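Local coordinates for A rubisco-like protein (Burkholderia fungorum, PDB 3NWR) that probably works as an enzyme of the rubisco family, built round a catalytic TIM barrel, although its own reaction and substrate cannot be named with confidence, at residues A[152-157]-A[228-232]; A[254-258]-A[278-282]. All blocks are in the same frame, centred on the assembly; numbering follows the deposited sequence.

Contact 1. Residues A[152-157]-A[228-232]. With SO4 (sulfate ion), chain C.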
ATOM      1  N   THR A 152     -12.008  24.303   1.106  1.00 12.02           N
ATOM      2  CA  THR A 152     -13.130  23.536   1.603  1.00 12.01           C
ATOM      3  C   THR A 152     -14.131  24.436   2.332  1.00 13.94           C
ATOM      4  O   THR A 152     -15.346  24.274   2.182  1.00 13.55           O
ATOM      5  CB  THR A 152     -12.649  22.397   2.522  1.00 13.44           C
ATOM      6  OG1 THR A 152     -11.643  21.635   1.841  1.00 13.00           O
ATOM      7  CG2 THR A 152     -13.803  21.479   2.900  1.00 12.99           C
ATOM      8  N   ARG A 153     -13.624  25.390   3.114  1.00 14.16           N
ATOM      9  CA  ARG A 153     -14.502  26.368   3.752  1.00 14.17           C
ATOM     10  C   ARG A 153     -15.263  27.188   2.717  1.00 15.34           C
ATOM     11  O   ARG A 153     -16.465  27.414   2.856  1.00 15.60           O
ATOM     12  CB  ARG A 153     -13.714  27.293   4.675  1.00 15.57           C
ATOM     13  CG  ARG A 153     -13.221  26.615   5.952  1.00 14.85           C
ATOM     14  CD  ARG A 153     -12.766  27.681   6.951  1.00 15.46           C
ATOM     15  NE  ARG A 153     -12.448  27.132   8.268  1.00 15.46           N
ATOM     16  CZ  ARG A 153     -13.360  26.722   9.147  1.00 15.12           C
ATOM     17  NH1 ARG A 153     -14.657  26.772   8.853  1.00 15.62           N
ATOM     18  NH2 ARG A 153     -12.966  26.253  10.325  1.00 15.91           N
ATOM     19  N   ALA A 154     -14.567  27.613   1.669  1.00 14.25           N
ATOM     20  CA  ALA A 154     -15.211  28.389   0.616  1.00 16.16           C
ATOM     21  C   ALA A 154     -16.323  27.589  -0.061  1.00 16.05           C
ATOM     22  O   ALA A 154     -17.416  28.112  -0.308  1.00 18.78           O
ATOM     23  CB  ALA A 154     -14.188  28.858  -0.394  1.00 15.60           C
ATOM     24  N   LEU A 155     -16.049  26.316  -0.350  1.00 14.68           N
ATOM     25  CA  LEU A 155     -17.009  25.473  -1.045  1.00 14.85           C
ATOM     26  C   LEU A 155     -18.196  25.045  -0.188  1.00 16.64           C
ATOM     27  O   LEU A 155     -19.261  24.758  -0.720  1.00 18.92           O
ATOM     28  CB  LEU A 155     -16.308  24.240  -1.641  1.00 14.89           C
ATOM     29  CG  LEU A 155     -15.459  24.559  -2.875  1.00 14.80           C
ATOM     30  CD1 LEU A 155     -14.436  23.459  -3.171  1.00 14.41           C
ATOM     31  CD2 LEU A 155     -16.363  24.793  -4.088  1.00 16.04           C
ATOM     32  N   THR A 156     -18.016  24.977   1.131  1.00 15.69           N
ATOM     33  CA  THR A 156     -19.124  24.627   2.014  1.00 15.18           C
ATOM     34  C   THR A 156     -19.798  25.875   2.597  1.00 16.72           C
ATOM     35  O   THR A 156     -20.832  25.778   3.268  1.00 16.10           O
ATOM     36  CB  THR A 156     -18.651  23.733   3.191  1.00 13.35           C
ATOM     37  OG1 THR A 156     -17.622  24.410   3.909  1.00 12.83           O
ATOM     38  CG2 THR A 156     -18.104  22.409   2.683  1.00 15.77           C
ATOM     39  N   ASP A 157     -19.205  27.034   2.323  1.00 15.23           N
ATOM     40  CA  ASP A 157     -19.619  28.309   2.916  1.00 16.19           C
ATOM     41  C   ASP A 157     -19.671  28.233   4.442  1.00 18.52           C
ATOM     42  O   ASP A 157     -20.628  28.700   5.067  1.00 19.36           O
ATOM     43  CB  ASP A 157     -20.965  28.767   2.349  1.00 18.83           C
ATOM     44  CG  ASP A 157     -21.250  30.234   2.633  1.00 24.25           C
ATOM     45  OD1 ASP A 157     -20.285  31.024   2.721  1.00 28.80           O
ATOM     46  OD2 ASP A 157     -22.438  30.594   2.760  1.00 26.02           O
ATOM     47  N   ARG A 228     -27.811  26.934   1.180  1.00 24.89           N
ATOM     48  CA  ARG A 228     -26.708  26.204   1.798  1.00 25.24           C
ATOM     49  C   ARG A 228     -26.071  25.224   0.815  1.00 19.43           C
ATOM     50  O   ARG A 228     -26.735  24.306   0.346  1.00 20.40           O
ATOM     51  CB  ARG A 228     -27.196  25.397   3.008  1.00 23.14           C
ATOM     52  CG  ARG A 228     -27.908  26.191   4.103  1.00 24.10           C
ATOM     53  CD  ARG A 228     -28.216  25.279   5.294  1.00 28.57           C
ATOM     54  NE  ARG A 228     -26.996  24.854   5.978  1.00 28.64           N
ATOM     55  CZ  ARG A 228     -26.487  23.621   5.959  1.00 26.93           C
ATOM     56  NH1 ARG A 228     -27.089  22.639   5.297  1.00 23.34           N
ATOM     57  NH2 ARG A 228     -25.365  23.372   6.621  1.00 26.33           N
ATOM     58  N   PRO A 229     -24.775  25.407   0.510  1.00 19.56           N
ATOM     59  CA  PRO A 229     -24.082  24.374  -0.271  1.00 18.87           C
ATOM     60  C   PRO A 229     -23.788  23.170   0.625  1.00 21.78           C
ATOM     61  O   PRO A 229     -23.529  23.351   1.819  1.00 23.20           O
ATOM     62  CB  PRO A 229     -22.767  25.048  -0.678  1.00 22.33           C
ATOM     63  CG  PRO A 229     -22.790  26.440  -0.113  1.00 26.13           C
ATOM     64  CD  PRO A 229     -23.888  26.517   0.896  1.00 22.81           C
ATOM     65  N   VAL A 230     -23.868  21.968   0.066  1.00 17.01           N
ATOM     66  CA  VAL A 230     -23.448  20.753   0.766  1.00 16.01           C
ATOM     67  C   VAL A 230     -22.442  20.031  -0.120  1.00 15.64           C
ATOM     68  O   VAL A 230     -22.719  19.747  -1.284  1.00 19.60           O
ATOM     69  CB  VAL A 230     -24.627  19.816   1.075  1.00 14.98           C
ATOM     70  CG1 VAL A 230     -24.138  18.531   1.746  1.00 16.57           C
ATOM     71  CG2 VAL A 230     -25.644  20.517   1.970  1.00 18.32           C
ATOM     72  N   MET A 231     -21.266  19.764   0.434  1.00 16.28           N
ATOM     73  CA  MET A 231     -20.204  19.080  -0.295  1.00 13.63           C
ATOM     74  C   MET A 231     -20.392  17.569  -0.224  1.00 13.97           C
ATOM     75  O   MET A 231     -20.471  16.991   0.861  1.00 16.21           O
ATOM     76  CB  MET A 231     -18.845  19.459   0.291  1.00 13.98           C
ATOM     77  CG  MET A 231     -17.680  18.675  -0.306  1.00 12.22           C
ATOM     78  SD  MET A 231     -16.070  19.240   0.269  1.00 14.25           S
ATOM     79  CE  MET A 231     -16.009  20.894  -0.442  1.00 15.08           C
ATOM     80  N   VAL A 232     -20.463  16.923  -1.387  1.00 13.07           N
ATOM     81  CA  VAL A 232     -20.578  15.477  -1.438  1.00 11.94           C
ATOM     82  C   VAL A 232     -19.276  14.893  -1.967  1.00 12.29           C
ATOM     83  O   VAL A 232     -18.833  15.219  -3.079  1.00 15.96           O
ATOM     84  CB  VAL A 232     -21.754  15.012  -2.328  1.00 13.29           C
ATOM     85  CG1 VAL A 232     -21.793  13.471  -2.402  1.00 14.24           C
ATOM     86  CG2 VAL A 232     -23.078  15.554  -1.790  1.00 15.04           C
TER
HETATM   87  S   SO4 C 434     -25.407  27.090   8.470  0.79 25.67           S
HETATM   88  O1  SO4 C 434     -25.966  27.646   9.696  0.70 30.27           O
HETATM   89  O2  SO4 C 434     -24.031  27.557   8.320  0.88 26.71           O
HETATM   90  O3  SO4 C 434     -26.209  27.529   7.329  0.74 29.00           O
HETATM   91  O4  SO4 C 434     -25.425  25.635   8.560  0.71 25.64           O

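Contact 2. Residues A[254-258]-A[278-282]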
ATOM      1  N   GLY A 254     -21.772  19.624 -11.314  1.00 14.82           N
ATOM      2  CA  GLY A 254     -21.762  20.674 -10.306  1.00 15.93           C
ATOM      3  C   GLY A 254     -21.195  20.289  -8.955  1.00 14.24           C
ATOM      4  O   GLY A 254     -21.381  21.003  -7.964  1.00 13.77           O
ATOM      5  N   GLY A 255     -20.503  19.156  -8.906  1.00 14.08           N
ATOM      6  CA  GLY A 255     -19.897  18.707  -7.661  1.00 12.32           C
ATOM      7  C   GLY A 255     -18.679  19.525  -7.286  1.00 12.24           C
ATOM      8  O   GLY A 255     -18.202  20.349  -8.061  1.00 15.29           O
ATOM      9  N   SER A 256     -18.171  19.294  -6.081  1.00 14.05           N
ATOM     10  CA  SER A 256     -17.020  20.042  -5.597  1.00 13.61           C
ATOM     11  C   SER A 256     -15.922  19.153  -5.040  1.00 12.90           C
ATOM     12  O   SER A 256     -14.848  19.638  -4.698  1.00 13.44           O
ATOM     13  CB  SER A 256     -17.457  21.017  -4.501  1.00 15.26           C
ATOM     14  OG  SER A 256     -18.044  20.313  -3.411  1.00 16.56           O
ATOM     15  N   CYS A 257     -16.189  17.853  -4.966  1.00 13.29           N
ATOM     16  CA  CYS A 257     -15.296  16.967  -4.235  1.00 13.09           C
ATOM     17  C   CYS A 257     -15.352  15.542  -4.782  1.00 11.71           C
ATOM     18  O   CYS A 257     -16.430  15.050  -5.128  1.00 12.07           O
ATOM     19  CB  CYS A 257     -15.695  16.977  -2.750  1.00 12.57           C
ATOM     20  SG  CYS A 257     -14.668  15.938  -1.665  1.00 14.37           S
ATOM     21  N   VAL A 258     -14.189  14.898  -4.852  1.00 11.70           N
ATOM     22  CA  VAL A 258     -14.099  13.462  -5.093  1.00 11.52           C
ATOM     23  C   VAL A 258     -13.270  12.801  -3.993  1.00 12.62           C
ATOM     24  O   VAL A 258     -12.325  13.391  -3.469  1.00 13.75           O
ATOM     25  CB  VAL A 258     -13.507  13.126  -6.472  1.00 12.34           C
ATOM     26  CG1 VAL A 258     -14.475  13.560  -7.575  1.00 13.42           C
ATOM     27  CG2 VAL A 258     -12.152  13.792  -6.647  1.00 14.03           C
ATOM     28  N   PRO A 278      -9.971  19.867 -10.730  1.00 14.26           N
ATOM     29  CA  PRO A 278      -9.997  21.078  -9.905  1.00 13.82           C
ATOM     30  C   PRO A 278     -10.814  20.905  -8.630  1.00 16.71           C
ATOM     31  O   PRO A 278     -10.998  21.878  -7.895  1.00 14.69           O
ATOM     32  CB  PRO A 278     -10.676  22.094 -10.827  1.00 14.83           C
ATOM     33  CG  PRO A 278     -11.616  21.267 -11.637  1.00 15.16           C
ATOM     34  CD  PRO A 278     -10.917  19.941 -11.858  1.00 15.05           C
ATOM     35  N   LEU A 279     -11.296  19.691  -8.376  1.00 14.89           N
ATOM     36  CA  LEU A 279     -12.150  19.419  -7.227  1.00 14.95           C
ATOM     37  C   LEU A 279     -11.326  19.202  -5.960  1.00 13.13           C
ATOM     38  O   LEU A 279     -10.113  19.008  -6.019  1.00 15.15           O
ATOM     39  CB  LEU A 279     -13.023  18.188  -7.497  1.00 13.60           C
ATOM     40  CG  LEU A 279     -13.850  18.265  -8.782  1.00 13.17           C
ATOM     41  CD1 LEU A 279     -14.500  16.936  -9.099  1.00 14.45           C
ATOM     42  CD2 LEU A 279     -14.893  19.367  -8.640  1.00 16.28           C
ATOM     43  N   VAL A 280     -11.998  19.262  -4.819  1.00 12.31           N
ATOM     44  CA  VAL A 280     -11.393  18.860  -3.548  1.00 12.74           C
ATOM     45  C   VAL A 280     -11.114  17.362  -3.589  1.00 12.78           C
ATOM     46  O   VAL A 280     -11.967  16.579  -3.991  1.00 13.70           O
ATOM     47  CB  VAL A 280     -12.349  19.172  -2.389  1.00 13.10           C
ATOM     48  CG1 VAL A 280     -11.778  18.660  -1.061  1.00 14.78           C
ATOM     49  CG2 VAL A 280     -12.608  20.670  -2.312  1.00 14.93           C
ATOM     50  N   LEU A 281      -9.917  16.980  -3.154  1.00 12.33           N
ATOM     51  CA  LEU A 281      -9.494  15.586  -3.139  1.00 12.73           C
ATOM     52  C   LEU A 281      -9.552  15.080  -1.700  1.00 12.29           C
ATOM     53  O   LEU A 281      -8.692  15.416  -0.873  1.00 13.80           O
ATOM     54  CB  LEU A 281      -8.072  15.473  -3.685  1.00 16.01           C
ATOM     55  CG  LEU A 281      -7.822  14.552  -4.868  1.00 30.29           C
ATOM     56  CD1 LEU A 281      -6.324  14.458  -5.121  1.00 19.69           C
ATOM     57  CD2 LEU A 281      -8.428  13.181  -4.622  1.00 20.91           C
ATOM     58  N   HIS A 282     -10.588  14.306  -1.401  1.00 11.09           N
ATOM     59  CA  HIS A 282     -10.810  13.762  -0.057  1.00 11.65           C
ATOM     60  C   HIS A 282     -10.166  12.374   0.003  1.00 11.64           C
ATOM     61  O   HIS A 282     -10.663  11.422  -0.600  1.00 11.59           O
ATOM     62  CB  HIS A 282     -12.322  13.681   0.231  1.00 11.97           C
ATOM     63  CG  HIS A 282     -12.664  13.153   1.592  1.00 10.79           C
ATOM     64  ND1 HIS A 282     -12.739  13.958   2.710  1.00 11.20           N
ATOM     65  CD2 HIS A 282     -12.976  11.902   2.008  1.00 11.42           C
ATOM     66  CE1 HIS A 282     -13.070  13.223   3.759  1.00 12.76           C
ATOM     67  NE2 HIS A 282     -13.210  11.971   3.363  1.00 12.73           N
TER

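Contact 1. Residues A[152-157]-A[228-232]
Met231 reaches to the last turn of helix 148-156 and ends against three of its side chains. The chain runs extended as far as the sulfur and then bends (chi3 -66°), which brings Met231 CE against Leu155 at a slant, 3.6 Å from its CB. Thr152 crosses this tip at about a right angle, its CG2 4.0 Å from Met231 CE. A flexible thioether suits this uneven surface. Thr156 suits a two-sided place: OG1, set between backbone N and carbonyl carbon (chi1 57°), binds Thr152 O at 2.9 Å, while CG2 is left to meet Met231 CB at 3.9 Å. Thr156 N and OG1 approach Thr152 O from opposite faces of its plane. In this rubisco-type TIM barrel the helix packs beside the starts of barrel strands. Asp157, with positive phi, closes the helix in a Schellman motif, and its CB lies 3.8 Å from Pro229 CG. The rigid ring of Pro229 also sets its CB 3.5 Å from Leu155 O. Arg228 turns its guanidinium edge to a sulfate, probably from the crystallisation liquor: NE donates to O3 and O4, and NH2, which also pairs with Asp192, to O4. Arg161 and Arg399 bind it too.

Contact 2. Residues A[254-258]-A[278-282]
His282 meets Cys257 through its CB, 3.8 Å from SG, while its flat imidazole leads away from segment 254-258 into a group of aromatic rings. Its ND1 is hydrogen-bonded to His315 ND1 and its NE2 to His317 NE2, both partner rings standing nearly perpendicular to it; the ring of Phe193 meets it at a slant. With both nitrogens hydrogen-bonded, the imidazole is probably held in one rotation. The backbones behind it are neighbouring parallel strands of the TIM barrel, joined by the helical crossover of a beta-alpha-beta unit. Three backbone hydrogen bonds tie them: Val280 N to Ser256 O, Val258 N to Val280 O, and His282 N to Val258 O, each 2.9 Å long. They follow the parallel pairing of Cys257 with Val280 and of Val258 with Leu281.

Cys257 and Val280 share one face of the sheet. Cys257 SG, anti to the backbone N (chi1 -179°), lies 4.0 Å from Val280 CG1. On the other face, Val258 and Leu281 turn to the surrounding helices, Val258 touching Val250 and Leu281 touching Ile270. Branched aliphatic residues suit this layer between strand and helix. Val258 crosses Leu279 at about a right angle, CG1 to CD1 at 3.7 Å. Gly254 ends helix 240-252 in a Schellman motif with positive phi, a conformation easy for glycine. Beyond it, the other branch of Leu279, CD2, packs 3.5 Å from Gly255 O.

Overall arrangement
After the N-terminal antiparallel sheet, whose strands lie within 14-133, the chain forms helix 148-156. It then forms strand 163-165 and helices 176-189 and 208-226 before contact 1 closes this long loop at 228-232, just ahead of strand 233-235. Helix 240-252 follows, and contact 2 opens at 254-258; the helical excursion 262-276 returns to it at 278-282, closing a much shorter loop. The two loops are in series, neither nested nor crossed. In space they touch, their centres about 10 Å apart: Leu155 CD1 packs on Val280 CG2 at 3.4 Å, and Met231 CG on Cys257 CB. Together they join helix 148-156 to three consecutive strands of the barrel at their beginnings.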